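Local coordinates for regulator of nonsense transcripts 2 (PDB 4CEK), which acts in nonsense-mediated mRNA decay as the factor UPF2, represented here by the second of its three MIF4G domains, at residues M145-K148 and A149-K152; A177-H180 and P181-D185; R195-F198 and R199-R203; D244-H247 and H248-E251; A292-V295 and T296-E299. One frame throughout, in Å; residues are numbered along the deposited sequence.

Interaction 1. Residues M145-K148 and A149-K152; sequences MNTK and ANRK
Thr-147 and Asn-150 come together where the chain turns into helix 148-159: Thr-147 is still extended, and its O receives the backbone N of Arg-151 at 2.7 Å, the first full helical bond, with a weaker one from Asn-150 N. The side chain of Thr-147 makes no capping bond; its OG1 goes instead to Asn-146 O, approaching well above that carbonyl's plane. Two longer side chains reach back from the helix to the loop. Asn-150 sends ND2 to Met-145 O (2.7 Å, 162° at the hydrogen), straight onto a lone pair, with the acceptor almost in the amide plane, while its CB packs 3.7 Å from Thr-147 CB. Arg-151 bends at chi3 (-64°), which folds the guanidinium back over the loop; NH1 meets Asn-146 OD1 at 2.7 Å, from above the amide plane, and the two flat groups stand nearly perpendicular. Lys-148 CA covers one face of the guanidinium, and Arg-151 NE forms a salt bridge with Asp-185. This is a helix N-terminus with Thr-147 at the N-cap position, tied back to the loop by Asn-150 and Arg-151, in the short link between helices 131-144 and 148-159 of the all-helical MIF4G domain.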
loop_
_atom_site.group_PDB
_atom_site.type_symbol
_atom_site.label_atom_id
_atom_site.label_comp_id
_atom_site.label_asym_id
_atom_site.label_seq_id
_atom_site.Cartn_x
_atom_site.Cartn_y
_atom_site.Cartn_z
ATOM N N MET A 145 9.595 17.443 13.471
ATOM C CA MET A 145 9.020 17.885 12.184
ATOM C C MET A 145 7.512 17.858 12.111
ATOM O O MET A 145 6.956 18.300 11.122
ATOM C CB MET A 145 9.547 17.028 11.029
ATOM C CG MET A 145 11.024 16.714 11.106
ATOM S SD MET A 145 11.543 15.609 9.798
ATOM C CE MET A 145 11.211 16.662 8.415
ATOM N N ASN A 146 6.854 17.347 13.136
ATOM C CA ASN A 146 5.416 17.230 13.110
ATOM C C ASN A 146 4.705 18.599 13.010
ATOM O O ASN A 146 4.866 19.485 13.837
ATOM C CB ASN A 146 4.936 16.453 14.324
ATOM C CG ASN A 146 3.521 15.988 14.165
ATOM O OD1 ASN A 146 2.950 16.124 13.085
ATOM N ND2 ASN A 146 2.943 15.429 15.226
ATOM N N THR A 147 3.895 18.740 11.976
ATOM C CA THR A 147 3.345 20.018 11.562
ATOM C C THR A 147 2.360 19.660 10.463
ATOM O O THR A 147 2.723 18.940 9.524
ATOM C CB THR A 147 4.449 20.908 10.990
ATOM O OG1 THR A 147 5.187 21.507 12.068
ATOM C CG2 THR A 147 3.879 21.961 10.070
ATOM N N LYS A 148 1.119 20.106 10.616
ATOM C CA LYS A 148 0.082 19.927 9.619
ATOM C C LYS A 148 0.651 20.001 8.195
ATOM O O LYS A 148 0.510 19.052 7.422
ATOM C CB LYS A 148 -1.031 20.970 9.798
ATOM C CG LYS A 148 -2.401 20.483 9.337
ATOM C CD LYS A 148 -3.297 21.629 8.875
ATOM C CE LYS A 148 -4.562 21.113 8.197
ATOM N NZ LYS A 148 -5.735 22.016 8.391
ATOM N N ALA A 149 1.324 21.098 7.876
ATOM C CA ALA A 149 1.947 21.271 6.565
ATOM C C ALA A 149 2.946 20.155 6.226
ATOM O O ALA A 149 3.121 19.781 5.061
ATOM C CB ALA A 149 2.645 22.621 6.483
ATOM N N ASN A 150 3.630 19.673 7.254
ATOM C CA ASN A 150 4.654 18.657 7.097
ATOM C C ASN A 150 4.056 17.254 6.976
ATOM O O ASN A 150 4.639 16.393 6.326
ATOM C CB ASN A 150 5.670 18.710 8.263
ATOM C CG ASN A 150 6.722 19.810 8.085
ATOM O OD1 ASN A 150 6.748 20.507 7.063
ATOM N ND2 ASN A 150 7.626 19.942 9.070
ATOM N N ARG A 151 2.911 17.027 7.614
ATOM C CA ARG A 151 2.239 15.755 7.499
ATOM C C ARG A 151 1.703 15.608 6.056
ATOM O O ARG A 151 1.671 14.500 5.510
ATOM C CB ARG A 151 1.151 15.604 8.565
ATOM C CG ARG A 151 1.731 15.520 9.963
ATOM C CD ARG A 151 0.752 14.985 11.013
ATOM N NE ARG A 151 -0.389 15.890 11.191
ATOM C CZ ARG A 151 -0.342 17.092 11.786
ATOM N NH1 ARG A 151 0.797 17.586 12.292
ATOM N NH2 ARG A 151 -1.448 17.824 11.854
ATOM N N LYS A 152 1.321 16.719 5.436
ATOM C CA LYS A 152 0.800 16.686 4.083
ATOM C C LYS A 152 1.920 16.401 3.101
ATOM O O LYS A 152 1.720 15.725 2.095
ATOM C CB LYS A 152 0.149 18.017 3.685
ATOM C CG LYS A 152 -1.334 18.136 3.982
ATOM C CD LYS A 152 -1.917 19.410 3.341
ATOM C CE LYS A 152 -1.598 20.682 4.143
ATOM N NZ LYS A 152 -1.252 21.850 3.278
#

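Interaction 2. Residues A177-H180 and P181-D185; sequences ATLH and PCMSD
His-180 and Ser-184 meet one turn apart at the C-terminal end of helix 169-179, in the link before helix 185-203. The His-180 side chain leaves CB close to the proline that follows it, with CB 3.4 Å from Pro-181 CD. Because CG lies anti to the backbone N (chi1 175°), the ring is carried past Pro-181 N toward Ser-184. At the ring, CG still lies near Pro-181 N, and ND1 comes 3.3 Å from Ser-184 CA. Further out, CE1 rests 3.4 Å from Ser-184 CB; the ring meets Ser-184 CA and CB obliquely. Ser-184 OG, for its part, makes a weak hydrogen bond to Glu-188.

In the backbone beneath, Pro-181 has no amide hydrogen to offer to Ala-177 O, so the helical bond cannot form at this position, and Pro-181 CD stands 3.4 Å from Ala-177 O instead. Leu-179 O then gathers the chain in: Cys-182 N binds it at 3.0 Å (160° at the hydrogen), tilted from the carbonyl plane, and Met-183 N adds a weak bond at the same length. This is a tight interhelical turn of the all-helical MIF4G fold, and it is packed from inside by apolar groups. Met-183 CG, which lies between its own backbone N and carbonyl carbon (chi1 56°), is 3.9 Å from Leu-179 CB. Met-183 also packs on Phe-141 and Cys-142 of helix 131-144, while Leu-179 touches Leu-154 of helix 148-159.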
loop_
_atom_site.group_PDB
_atom_site.type_symbol
_atom_site.label_atom_id
_atom_site.label_comp_id
_atom_site.label_asym_id
_atom_site.label_seq_id
_atom_site.Cartn_x
_atom_site.Cartn_y
_atom_site.Cartn_z
ATOM N N ALA A 177 1.973 3.055 9.706
ATOM C CA ALA A 177 1.287 2.377 10.802
ATOM C C ALA A 177 1.919 2.725 12.150
ATOM O O ALA A 177 1.271 2.649 13.201
ATOM C CB ALA A 177 1.305 0.881 10.584
ATOM N N THR A 178 3.195 3.060 12.122
ATOM C CA THR A 178 3.918 3.413 13.345
ATOM C C THR A 178 3.538 4.842 13.818
ATOM O O THR A 178 3.435 5.103 15.002
ATOM C CB THR A 178 5.439 3.301 13.131
ATOM O OG1 THR A 178 5.779 1.943 12.800
ATOM C CG2 THR A 178 6.169 3.702 14.380
ATOM N N LEU A 179 3.320 5.739 12.867
ATOM C CA LEU A 179 2.855 7.073 13.139
ATOM C C LEU A 179 1.380 7.151 13.550
ATOM O O LEU A 179 0.984 8.055 14.278
ATOM C CB LEU A 179 3.108 7.957 11.908
ATOM C CG LEU A 179 4.599 8.177 11.614
ATOM C CD1 LEU A 179 4.804 9.029 10.364
ATOM C CD2 LEU A 179 5.250 8.823 12.823
ATOM N N HIS A 180 0.572 6.201 13.111
ATOM C CA HIS A 180 -0.890 6.331 13.187
ATOM C C HIS A 180 -1.457 6.580 14.565
ATOM O O HIS A 180 -2.397 7.369 14.717
ATOM C CB HIS A 180 -1.536 5.088 12.575
ATOM C CG HIS A 180 -3.032 5.040 12.707
ATOM N ND1 HIS A 180 -3.849 5.840 11.996
ATOM C CD2 HIS A 180 -3.849 4.246 13.502
ATOM C CE1 HIS A 180 -5.124 5.560 12.302
ATOM N NE2 HIS A 180 -5.124 4.585 13.229
ATOM N N PRO A 181 -0.916 5.906 15.592
ATOM C CA PRO A 181 -1.477 6.102 16.928
ATOM C C PRO A 181 -1.304 7.517 17.521
ATOM O O PRO A 181 -1.969 7.829 18.506
ATOM C CB PRO A 181 -0.721 5.058 17.773
ATOM C CG PRO A 181 -0.357 3.991 16.780
ATOM C CD PRO A 181 0.072 4.810 15.593
ATOM N N CYS A 182 -0.455 8.360 16.940
ATOM C CA CYS A 182 -0.312 9.714 17.420
ATOM C C CYS A 182 -0.333 10.809 16.342
ATOM O O CYS A 182 -0.051 11.956 16.629
ATOM C CB CYS A 182 0.963 9.801 18.230
ATOM S SG CYS A 182 2.408 9.750 17.193
ATOM N N MET A 183 -0.660 10.440 15.109
ATOM C CA MET A 183 -1.058 11.367 14.034
ATOM C C MET A 183 -1.759 10.513 12.953
ATOM O O MET A 183 -1.253 10.278 11.848
ATOM C CB MET A 183 0.133 12.107 13.438
ATOM C CG MET A 183 1.234 11.223 12.894
ATOM S SD MET A 183 2.566 12.180 12.167
ATOM C CE MET A 183 3.330 12.655 13.739
ATOM N N SER A 184 -2.924 10.013 13.302
ATOM C CA SER A 184 -3.682 9.159 12.408
ATOM C C SER A 184 -3.837 9.716 10.967
ATOM O O SER A 184 -3.855 8.921 10.039
ATOM C CB SER A 184 -5.057 8.862 13.038
ATOM O OG SER A 184 -5.889 9.998 13.011
ATOM N N ASP A 185 -3.942 11.057 10.801
ATOM C CA ASP A 185 -4.226 11.710 9.476
ATOM C C ASP A 185 -3.252 11.388 8.329
ATOM O O ASP A 185 -3.542 11.591 7.154
ATOM C CB ASP A 185 -4.291 13.215 9.638
ATOM C CG ASP A 185 -3.043 13.771 10.275
ATOM O OD1 ASP A 185 -2.536 13.117 11.226
ATOM O OD2 ASP A 185 -2.580 14.854 9.827
#

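Interaction 3. Residues R195-F198 and R199-R203; sequences RGDF and RFHVR
Phe-198 and Val-202 form the tight side of helix 185-203 of the MIF4G fold. Val-202 CG2 sits over one face of the Phe-198 ring, 3.9 Å from its centroid and 23° off the normal, a CH-pi contact displaced toward the rim. Phe-198 CG lies anti to the backbone N (chi1 -180°), which swings the ring toward Cys-237 and Leu-241 of helix 231-243 and Val-217 and Ile-220 of helix 210-225. Also buried, His-201 lays its ring over the backbone of the preceding turn, with Asp-197 O above one face, 3.3 Å from His-201 CG. NE2 of His-201 and OD2 of Asp-197 both reach Thr-216 OG1, the second bond weakly. Were His-201 an alanine, Thr-216 would probably lose its NE2 partner and a gap would open beside Asp-197. Backbone bonds run evenly beneath, as in His-201 N to Asp-197 O at 2.8 Å.

The solvent side is looser. Arg-195 and Arg-199 run side by side, with Arg-199 NH2 3.9 Å from Arg-195 NE, at the edge of the Arg-195 guanidinium. Arg-195 O lies under one face of the Arg-199 guanidinium. Apolar packing thus points into the fold, and the like charges lie on the more exposed side; for Asp-197, burial and the nearby Asp-88 may favour protonation, while Thr-216 and the neighbouring imidazole may offset this.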
loop_
_atom_site.group_PDB
_atom_site.type_symbol
_atom_site.label_atom_id
_atom_site.label_comp_id
_atom_site.label_asym_id
_atom_site.label_seq_id
_atom_site.Cartn_x
_atom_site.Cartn_y
_atom_site.Cartn_z
ATOM N N ARG A 195 -7.056 4.608 -2.411
ATOM C CA ARG A 195 -8.407 4.247 -2.865
ATOM C C ARG A 195 -8.847 4.919 -4.161
ATOM O O ARG A 195 -9.432 4.260 -5.025
ATOM C CB ARG A 195 -9.476 4.599 -1.817
ATOM C CG ARG A 195 -9.641 3.574 -0.717
ATOM C CD ARG A 195 -11.003 3.693 -0.029
ATOM N NE ARG A 195 -11.252 5.078 0.379
ATOM C CZ ARG A 195 -10.812 5.644 1.498
ATOM N NH1 ARG A 195 -10.099 4.948 2.398
ATOM N NH2 ARG A 195 -11.108 6.919 1.710
ATOM N N GLY A 196 -8.658 6.234 -4.255
ATOM C CA GLY A 196 -9.049 6.990 -5.451
ATOM C C GLY A 196 -8.270 6.563 -6.683
ATOM O O GLY A 196 -8.828 6.404 -7.759
ATOM N N ASP A 197 -6.988 6.296 -6.518
ATOM C CA ASP A 197 -6.155 5.845 -7.648
ATOM C C ASP A 197 -6.555 4.420 -8.067
ATOM O O ASP A 197 -6.642 4.115 -9.273
ATOM C CB ASP A 197 -4.705 5.923 -7.246
ATOM C CG ASP A 197 -3.787 6.089 -8.404
ATOM O OD1 ASP A 197 -4.233 6.441 -9.496
ATOM O OD2 ASP A 197 -2.601 5.817 -8.221
ATOM N N PHE A 198 -6.906 3.577 -7.082
ATOM C CA PHE A 198 -7.423 2.257 -7.365
ATOM C C PHE A 198 -8.674 2.331 -8.227
ATOM O O PHE A 198 -8.739 1.683 -9.266
ATOM C CB PHE A 198 -7.705 1.492 -6.076
ATOM C CG PHE A 198 -8.247 0.101 -6.299
ATOM C CD1 PHE A 198 -7.398 -0.947 -6.604
ATOM C CD2 PHE A 198 -9.592 -0.148 -6.249
ATOM C CE1 PHE A 198 -7.885 -2.236 -6.792
ATOM C CE2 PHE A 198 -10.106 -1.426 -6.467
ATOM C CZ PHE A 198 -9.235 -2.471 -6.733
ATOM N N ARG A 199 -9.642 3.137 -7.809
ATOM C CA ARG A 199 -10.900 3.364 -8.559
ATOM C C ARG A 199 -10.608 3.793 -9.973
ATOM O O ARG A 199 -11.145 3.244 -10.928
ATOM C CB ARG A 199 -11.693 4.471 -7.908
ATOM C CG ARG A 199 -13.098 4.149 -7.470
ATOM C CD ARG A 199 -13.672 5.331 -6.670
ATOM N NE ARG A 199 -13.521 5.110 -5.248
ATOM C CZ ARG A 199 -12.998 5.951 -4.354
ATOM N NH1 ARG A 199 -12.591 7.161 -4.677
ATOM N NH2 ARG A 199 -12.928 5.554 -3.083
ATOM N N PHE A 200 -9.726 4.762 -10.099
ATOM C CA PHE A 200 -9.258 5.235 -11.405
ATOM C C PHE A 200 -8.700 4.099 -12.288
ATOM O O PHE A 200 -9.141 3.933 -13.429
ATOM C CB PHE A 200 -8.214 6.341 -11.172
ATOM C CG PHE A 200 -7.675 6.931 -12.415
ATOM C CD1 PHE A 200 -8.456 7.784 -13.188
ATOM C CD2 PHE A 200 -6.369 6.643 -12.829
ATOM C CE1 PHE A 200 -7.952 8.328 -14.365
ATOM C CE2 PHE A 200 -5.856 7.179 -14.005
ATOM C CZ PHE A 200 -6.649 8.022 -14.774
ATOM N N HIS A 201 -7.787 3.284 -11.742
ATOM C CA HIS A 201 -7.245 2.120 -12.463
ATOM C C HIS A 201 -8.261 1.084 -12.853
ATOM O O HIS A 201 -8.129 0.463 -13.904
ATOM C CB HIS A 201 -6.165 1.411 -11.660
ATOM C CG HIS A 201 -4.922 2.238 -11.439
ATOM N ND1 HIS A 201 -4.413 3.033 -12.379
ATOM C CD2 HIS A 201 -4.088 2.351 -10.334
ATOM C CE1 HIS A 201 -3.305 3.636 -11.911
ATOM N NE2 HIS A 201 -3.109 3.222 -10.656
ATOM N N VAL A 202 -9.249 0.850 -11.999
ATOM C CA VAL A 202 -10.290 -0.114 -12.295
ATOM C C VAL A 202 -11.186 0.372 -13.427
ATOM O O VAL A 202 -11.793 -0.444 -14.109
ATOM C CB VAL A 202 -11.174 -0.398 -11.079
ATOM C CG1 VAL A 202 -12.426 -1.162 -11.475
ATOM C CG2 VAL A 202 -10.384 -1.146 -10.022
ATOM N N ARG A 203 -11.278 1.689 -13.625
ATOM C CA ARG A 203 -12.151 2.246 -14.675
ATOM C C ARG A 203 -11.496 2.374 -16.043
ATOM O O ARG A 203 -12.198 2.332 -17.022
ATOM C CB ARG A 203 -12.698 3.605 -14.270
ATOM C CG ARG A 203 -13.820 3.532 -13.254
ATOM C CD ARG A 203 -14.041 4.914 -12.666
ATOM N NE ARG A 203 -14.948 4.897 -11.514
ATOM C CZ ARG A 203 -14.884 5.744 -10.485
ATOM N NH1 ARG A 203 -13.935 6.681 -10.426
ATOM N NH2 ARG A 203 -15.759 5.636 -9.493
#

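Interaction 4. Residues D244-H247 and H248-E251; sequences DFSH and HHIE
His-249 reaches back from the first turn of helix 247-266 to Asp-244, and the hydrogen bonds come first. ND1 of His-249 donates to Asp-244 O at 2.7 Å, a bond short but clearly bent at the hydrogen; it lies in that carbonyl's plane, though the acceptor is tilted 25° from the ring plane. Its NE2 bonds weakly to Val-202 O, so the imidazole bridges two backbone carbonyls, which would favour one ring orientation. In the backbone, Ile-250 N meets Ser-246 O at 2.9 Å, while Glu-251 N reaches His-247 O only weakly. Ser-246 holds the N-cap position, and Phe-245 before it is the centre of an inverse gamma turn; together they form the link by which helix 231-243 passes into helix 247-266 of the MIF4G fold.

Among apolar and ring contacts, Ile-250 CG1 stands over the centre of the Phe-245 ring, 3.7 Å from the centroid and 5° off the normal, a face-on CH-pi contact. CG1 lies anti to the carbonyl carbon (chi1 -71°), which directs that branch at the ring. The ring also packs on Met-281 and Lys-284 of helix 268-287. His-247 stacks its ring on Tyr-294.

Polar atoms also meet the imidazole: Ser-246 OG lies above one face of His-249, 3.7 Å from CG, and Asp-244 OD2 comes 3.4 Å from His-249 CE1.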
loop_
_atom_site.group_PDB
_atom_site.type_symbol
_atom_site.label_atom_id
_atom_site.label_comp_id
_atom_site.label_asym_id
_atom_site.label_seq_id
_atom_site.Cartn_x
_atom_site.Cartn_y
_atom_site.Cartn_z
ATOM N N ASP A 244 -15.779 -7.211 -13.197
ATOM C CA ASP A 244 -15.400 -7.122 -14.597
ATOM C C ASP A 244 -14.024 -7.794 -14.710
ATOM O O ASP A 244 -12.974 -7.142 -14.736
ATOM C CB ASP A 244 -15.391 -5.663 -15.079
ATOM C CG ASP A 244 -14.871 -5.513 -16.515
ATOM O OD1 ASP A 244 -15.156 -6.391 -17.369
ATOM O OD2 ASP A 244 -14.162 -4.512 -16.780
ATOM N N PHE A 245 -14.060 -9.116 -14.810
ATOM C CA PHE A 245 -12.865 -9.951 -14.749
ATOM C C PHE A 245 -12.136 -10.044 -16.093
ATOM O O PHE A 245 -12.145 -11.073 -16.759
ATOM C CB PHE A 245 -13.267 -11.338 -14.228
ATOM C CG PHE A 245 -12.193 -12.043 -13.458
ATOM C CD1 PHE A 245 -11.489 -11.394 -12.450
ATOM C CD2 PHE A 245 -11.913 -13.377 -13.711
ATOM C CE1 PHE A 245 -10.514 -12.056 -11.730
ATOM C CE2 PHE A 245 -10.951 -14.043 -12.986
ATOM C CZ PHE A 245 -10.252 -13.386 -11.995
ATOM N N SER A 246 -11.460 -8.955 -16.436
ATOM C CA SER A 246 -10.833 -8.730 -17.709
ATOM C C SER A 246 -9.328 -8.716 -17.520
ATOM O O SER A 246 -8.848 -8.872 -16.413
ATOM C CB SER A 246 -11.241 -7.344 -18.175
ATOM O OG SER A 246 -10.488 -6.378 -17.439
ATOM N N HIS A 247 -8.574 -8.447 -18.576
ATOM C CA HIS A 247 -7.149 -8.629 -18.511
ATOM C C HIS A 247 -6.441 -7.828 -17.448
ATOM O O HIS A 247 -5.710 -8.414 -16.648
ATOM C CB HIS A 247 -6.515 -8.436 -19.888
ATOM C CG HIS A 247 -6.714 -9.624 -20.825
ATOM N ND1 HIS A 247 -7.679 -10.567 -20.623
ATOM C CD2 HIS A 247 -6.063 -9.976 -22.011
ATOM C CE1 HIS A 247 -7.631 -11.475 -21.617
ATOM N NE2 HIS A 247 -6.641 -11.115 -22.468
ATOM N N HIS A 248 -6.615 -6.507 -17.405
ATOM C CA HIS A 248 -5.903 -5.720 -16.387
ATOM C C HIS A 248 -6.434 -6.001 -14.989
ATOM O O HIS A 248 -5.671 -6.064 -14.049
ATOM C CB HIS A 248 -5.835 -4.225 -16.742
ATOM C CG HIS A 248 -4.648 -3.858 -17.652
ATOM N ND1 HIS A 248 -4.217 -2.583 -17.823
ATOM C CD2 HIS A 248 -3.792 -4.661 -18.428
ATOM C CE1 HIS A 248 -3.164 -2.568 -18.676
ATOM N NE2 HIS A 248 -2.899 -3.837 -19.035
ATOM N N HIS A 249 -7.717 -6.270 -14.847
ATOM C CA HIS A 249 -8.281 -6.518 -13.541
ATOM C C HIS A 249 -7.862 -7.821 -12.911
ATOM O O HIS A 249 -7.839 -7.929 -11.658
ATOM C CB HIS A 249 -9.796 -6.452 -13.581
ATOM C CG HIS A 249 -10.323 -5.108 -13.985
ATOM N ND1 HIS A 249 -11.645 -4.856 -14.123
ATOM C CD2 HIS A 249 -9.654 -3.918 -14.292
ATOM C CE1 HIS A 249 -11.815 -3.576 -14.509
ATOM N NE2 HIS A 249 -10.589 -3.000 -14.607
ATOM N N ILE A 250 -7.591 -8.823 -13.755
ATOM C CA ILE A 250 -7.143 -10.147 -13.329
ATOM C C ILE A 250 -5.749 -9.979 -12.757
ATOM O O ILE A 250 -5.484 -10.518 -11.682
ATOM C CB ILE A 250 -7.108 -11.199 -14.490
ATOM C CG1 ILE A 250 -8.515 -11.624 -14.953
ATOM C CG2 ILE A 250 -6.410 -12.460 -14.046
ATOM C CD1 ILE A 250 -8.540 -12.239 -16.358
ATOM N N GLU A 251 -4.866 -9.223 -13.428
ATOM C CA GLU A 251 -3.503 -9.057 -12.904
ATOM C C GLU A 251 -3.460 -8.261 -11.604
ATOM O O GLU A 251 -2.780 -8.652 -10.647
ATOM C CB GLU A 251 -2.557 -8.422 -13.884
ATOM C CG GLU A 251 -2.700 -8.900 -15.303
ATOM C CD GLU A 251 -1.508 -8.525 -16.165
ATOM O OE1 GLU A 251 -0.348 -8.602 -15.634
ATOM O OE2 GLU A 251 -1.752 -8.160 -17.360
#

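Interaction 5. Residues A292-V295 and T296-E299; sequences ARYV and TMVE
Side chains on neighbouring turns of one alpha helix make this contact, Arg-293 and Tyr-294 meeting Met-297, and Val-295 meeting Glu-299, at the start of helix 292-305, the last helix of the chain, within the all-helical MIF4G fold. The helical hydrogen bonding is regular: Val-298 N binds Tyr-294 O at 3.0 Å and 175° at the hydrogen, and Glu-299 N binds Val-295 O at 3.1 Å, nearly as straight.

Met-297 supplies the central link. Its SD lies 5.2 Å from the centroid of the Tyr-294 ring and 53° off the normal, a Met-aromatic contact made obliquely. A bend at chi3 (-73°) then carries CE across one face of the Arg-293 guanidinium, offset toward its rim, with NH2 at 3.8 Å. Arg-293 runs alongside Met-297, stretched out as far as NE, and its NH1 gives a weak hydrogen bond to Tyr-294 OH. That hydroxyl is also hydrogen-bonded to Glu-251 OE2 on helix 247-266, so the ring is held at its polar end as well as packed on Ile-250.

On another side of the helix, Val-295 and Glu-299 run alongside each other in the same direction. Glu-299 OE2 forms a salt bridge with Lys-285 of helix 268-287. Without the carboxylate, as with a glutamine here, Lys-285 would probably lose its charged mate. Besides meeting that lysine, Glu-299 OE2 rests 3.6 Å from Val-295 CG1, while Glu-299 CG lies 3.2 Å from Val-295 O.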
loop_
_atom_site.group_PDB
_atom_site.type_symbol
_atom_site.label_atom_id
_atom_site.label_comp_id
_atom_site.label_asym_id
_atom_site.label_seq_id
_atom_site.Cartn_x
_atom_site.Cartn_y
_atom_site.Cartn_z
ATOM N N ALA A 292 -5.122 -18.695 -21.987
ATOM C CA ALA A 292 -4.249 -19.539 -21.161
ATOM C C ALA A 292 -3.391 -18.790 -20.139
ATOM O O ALA A 292 -3.213 -19.262 -19.021
ATOM C CB ALA A 292 -3.326 -20.349 -22.076
ATOM N N ARG A 293 -2.841 -17.649 -20.533
ATOM C CA ARG A 293 -1.926 -16.904 -19.663
ATOM C C ARG A 293 -2.608 -16.457 -18.354
ATOM O O ARG A 293 -1.998 -16.432 -17.291
ATOM C CB ARG A 293 -1.311 -15.714 -20.420
ATOM C CG ARG A 293 -0.475 -14.812 -19.518
ATOM C CD ARG A 293 0.442 -13.838 -20.266
ATOM N NE ARG A 293 0.703 -12.641 -19.442
ATOM C CZ ARG A 293 -0.056 -11.537 -19.420
ATOM N NH1 ARG A 293 -1.141 -11.428 -20.195
ATOM N NH2 ARG A 293 0.271 -10.532 -18.612
ATOM N N TYR A 294 -3.887 -16.132 -18.433
ATOM C CA TYR A 294 -4.600 -15.622 -17.281
ATOM C C TYR A 294 -5.229 -16.758 -16.516
ATOM O O TYR A 294 -5.477 -16.646 -15.319
ATOM C CB TYR A 294 -5.669 -14.606 -17.716
ATOM C CG TYR A 294 -5.096 -13.307 -18.219
ATOM C CD1 TYR A 294 -4.835 -12.269 -17.353
ATOM C CD2 TYR A 294 -4.789 -13.128 -19.552
ATOM C CE1 TYR A 294 -4.300 -11.072 -17.790
ATOM C CE2 TYR A 294 -4.236 -11.941 -20.004
ATOM C CZ TYR A 294 -4.015 -10.905 -19.112
ATOM O OH TYR A 294 -3.484 -9.702 -19.541
ATOM N N VAL A 295 -5.482 -17.875 -17.193
ATOM C CA VAL A 295 -5.952 -19.066 -16.501
ATOM C C VAL A 295 -4.869 -19.500 -15.489
ATOM O O VAL A 295 -5.148 -19.752 -14.310
ATOM C CB VAL A 295 -6.342 -20.185 -17.518
ATOM C CG1 VAL A 295 -6.759 -21.465 -16.786
ATOM C CG2 VAL A 295 -7.492 -19.691 -18.404
ATOM N N THR A 296 -3.630 -19.483 -15.952
ATOM C CA THR A 296 -2.481 -19.901 -15.160
ATOM C C THR A 296 -2.177 -18.889 -14.025
ATOM O O THR A 296 -1.965 -19.290 -12.851
ATOM C CB THR A 296 -1.268 -20.063 -16.117
ATOM O OG1 THR A 296 -1.569 -21.086 -17.092
ATOM C CG2 THR A 296 -0.020 -20.359 -15.369
ATOM N N MET A 297 -2.193 -17.591 -14.362
ATOM C CA MET A 297 -2.152 -16.498 -13.339
ATOM C C MET A 297 -3.155 -16.672 -12.189
ATOM O O MET A 297 -2.770 -16.721 -11.036
ATOM C CB MET A 297 -2.377 -15.136 -13.996
ATOM C CG MET A 297 -1.731 -13.946 -13.281
ATOM S SD MET A 297 -2.048 -12.381 -14.151
ATOM C CE MET A 297 -0.964 -12.551 -15.578
ATOM N N VAL A 298 -4.432 -16.820 -12.488
ATOM C CA VAL A 298 -5.429 -17.041 -11.450
ATOM C C VAL A 298 -5.111 -18.295 -10.600
ATOM O O VAL A 298 -5.157 -18.250 -9.359
ATOM C CB VAL A 298 -6.844 -17.181 -12.087
ATOM C CG1 VAL A 298 -7.888 -17.579 -11.031
ATOM C CG2 VAL A 298 -7.265 -15.882 -12.829
ATOM N N GLU A 299 -4.787 -19.415 -11.258
ATOM C CA GLU A 299 -4.373 -20.644 -10.541
ATOM C C GLU A 299 -3.232 -20.407 -9.567
ATOM O O GLU A 299 -3.303 -20.794 -8.407
ATOM C CB GLU A 299 -3.978 -21.741 -11.545
ATOM C CG GLU A 299 -5.198 -22.271 -12.274
ATOM C CD GLU A 299 -4.895 -23.064 -13.519
ATOM O OE1 GLU A 299 -3.745 -23.161 -13.934
ATOM O OE2 GLU A 299 -5.843 -23.617 -14.092
#

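How the interactions relate
From the N terminus, interaction 1 closes the loop between helices 131-144 and 148-159, and interaction 2 the turn between helices 169-179 and 185-203; their centres lie about 12 Å apart, and Met-183 and Asp-185 join them. Interaction 3 lies farther along helix 185-203, about 24 Å from interaction 2 between centres. Interaction 4 closes the link into helix 247-266 and touches interaction 3 through Val-202 and His-249. In interaction 5, Tyr-294 and Arg-293 meet Glu-251, and Tyr-294 also His-247 and Ile-250, tying helix 292-305 to helix 247-266. All five follow in series, none nesting or crossing; interactions 1 and 5 stand on opposite sides of the chain's centre, about 45 Å apart between centres.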